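Tetracycline repressor protein class G (Acinetobacter baumannii, PDB 6RX9) represses the tetracycline resistance gene tetA by binding its operator DNA through a helix-turn-helix, and loses affinity for that DNA when tetracycline binds. Local coordinates at residues A[78-81]-A[82-86]. Sequence-based numbering, arbitrary orientation.
Sequences FLKE and NALSF
Asn82, Ala83, Leu84 and Ser85 each give their backbone N-H to the carbonyl four residues back, on Phe78, Leu79, Lys80 and Glu81, which makes 78-86 an unbroken stretch of alpha-helix within helix 75-91. The bonds are even in length: Leu84 N lies 2.9 Å from Lys80 O, and Ser85 N lies 3.1 Å from Glu81 O. Lys80 and Leu84, one turn apart, carry the main side-chain contact: CD1 of Leu84 rests against Lys80 CG at 3.7 Å, one leucine branch lying across the lysine methylenes. With CG anti to the backbone N (chi1 176°) and the rest of the chain extended, Lys80 offers its aliphatic part to Leu84 and carries NZ on to a salt bridge with Asp193 of helix 185-202. Glu81 OE2 comes to 4.2 Å from the same Leu84 CD1, a loose approach beside a methyl group. In one of the two conformers modelled for Ser85, OG donates to Asn82 O at 2.6 Å. That carbonyl also accepts the helical N-H of Phe86, at 3.1 Å from Phe86 N to Asn82 O, and in this conformer both donors arrive from the same face of its plane. A serine fits here plausibly, since the helix then supplies an acceptor for its hydroxyl. Ala83 touches Val137 of helix 127-155 and Leu192 of helix 185-202; its single methyl is consistent with close approach of both helices. With CG on the far side of CB from its own N (chi1 -176°), the Asn82 amide meets Arg66 O through ND2 and Arg63 NH1 through OD1. Both ends of this buried amide are thus satisfied and its flip is defined; the two bonds hold its orientation, consistent with Asn82 being a probable tetracycline-binding residue.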
loop_
_atom_site.group_PDB
_atom_site.type_symbol
_atom_site.label_atom_id
_atom_site.label_comp_id
_atom_site.label_asym_id
_atom_site.label_seq_id
_atom_site.Cartn_x
_atom_site.Cartn_y
_atom_site.Cartn_z
ATOM N N PHE A 78 -3.351 -0.458 21.917
ATOM C CA PHE A 78 -2.229 -1.262 21.363
ATOM C C PHE A 78 -2.212 -1.160 19.832
ATOM O O PHE A 78 -1.145 -0.843 19.274
ATOM C CB PHE A 78 -2.318 -2.732 21.780
ATOM C CG PHE A 78 -1.335 -3.613 21.051
ATOM C CD1 PHE A 78 0.029 -3.441 21.231
ATOM C CD2 PHE A 78 -1.767 -4.584 20.161
ATOM C CE1 PHE A 78 0.940 -4.233 20.550
ATOM C CE2 PHE A 78 -0.855 -5.373 19.476
ATOM C CZ PHE A 78 0.496 -5.197 19.673
ATOM N N LEU A 79 -3.348 -1.430 19.178
ATOM C CA LEU A 79 -3.453 -1.441 17.692
ATOM C C LEU A 79 -3.218 -0.030 17.141
ATOM O O LEU A 79 -2.510 0.082 16.119
ATOM C CB LEU A 79 -4.819 -1.985 17.260
ATOM C CG LEU A 79 -5.023 -3.489 17.449
ATOM C CD1 LEU A 79 -6.377 -3.921 16.911
ATOM C CD2 LEU A 79 -3.907 -4.287 16.788
ATOM N N LYS A 80 -3.771 1.002 17.787
ATOM C CA LYS A 80 -3.638 2.414 17.332
ATOM C C LYS A 80 -2.174 2.853 17.453
ATOM O O LYS A 80 -1.632 3.352 16.453
ATOM C CB LYS A 80 -4.551 3.365 18.113
ATOM C CG LYS A 80 -4.375 4.834 17.749
ATOM C CD LYS A 80 -5.616 5.684 17.911
ATOM C CE LYS A 80 -5.476 7.039 17.249
ATOM N NZ LYS A 80 -6.716 7.840 17.368
ATOM N N GLU A 81 -1.559 2.670 18.624
ATOM C CA GLU A 81 -0.162 3.113 18.881
ATOM C C GLU A 81 0.795 2.345 17.959
ATOM O O GLU A 81 1.763 2.965 17.481
ATOM C CB GLU A 81 0.203 2.951 20.358
ATOM C CG GLU A 81 -0.503 3.944 21.265
ATOM C CD GLU A 81 -0.210 5.411 20.984
ATOM O OE1 GLU A 81 -1.009 6.260 21.415
ATOM O OE2 GLU A 81 0.817 5.704 20.337
ATOM N N ASN A 82 0.527 1.061 17.705
ATOM C CA ASN A 82 1.319 0.219 16.767
ATOM C C ASN A 82 1.207 0.808 15.351
ATOM O O ASN A 82 2.248 0.971 14.690
ATOM C CB ASN A 82 0.875 -1.245 16.800
ATOM C CG ASN A 82 1.732 -2.138 15.927
ATOM O OD1 ASN A 82 1.386 -2.404 14.779
ATOM N ND2 ASN A 82 2.857 -2.595 16.455
ATOM N N ALA A 83 -0.010 1.141 14.913
ATOM C CA ALA A 83 -0.279 1.711 13.569
ATOM C C ALA A 83 0.462 3.046 13.416
ATOM O O ALA A 83 1.115 3.242 12.370
ATOM C CB ALA A 83 -1.763 1.865 13.347
ATOM N N LEU A 84 0.386 3.919 14.427
ATOM C CA LEU A 84 0.978 5.286 14.393
ATOM C C LEU A 84 2.509 5.196 14.304
ATOM O O LEU A 84 3.113 6.008 13.576
ATOM C CB LEU A 84 0.530 6.072 15.630
ATOM C CG LEU A 84 -0.930 6.526 15.619
ATOM C CD1 LEU A 84 -1.392 6.903 17.017
ATOM C CD2 LEU A 84 -1.132 7.689 14.658
ATOM N N SER A 85 3.108 4.239 15.023
ATOM C CA SER A 85 4.573 3.976 15.047
ATOM C C SER A 85 5.037 3.479 13.671
ATOM O O SER A 85 6.115 3.917 13.219
ATOM C CB SER A 85 4.935 3.000 16.138
ATOM O OG SER A 85 4.505 1.685 15.814
ATOM N N PHE A 86 4.259 2.592 13.042
ATOM C CA PHE A 86 4.533 2.050 11.683
ATOM C C PHE A 86 4.483 3.199 10.666
ATOM O O PHE A 86 5.394 3.302 9.827
ATOM C CB PHE A 86 3.561 0.912 11.354
ATOM C CG PHE A 86 3.814 0.178 10.057
ATOM C CD1 PHE A 86 5.099 0.020 9.553
ATOM C CD2 PHE A 86 2.764 -0.397 9.359
ATOM C CE1 PHE A 86 5.316 -0.670 8.369
ATOM C CE2 PHE A 86 2.983 -1.085 8.174
ATOM C CZ PHE A 86 4.259 -1.216 7.679
#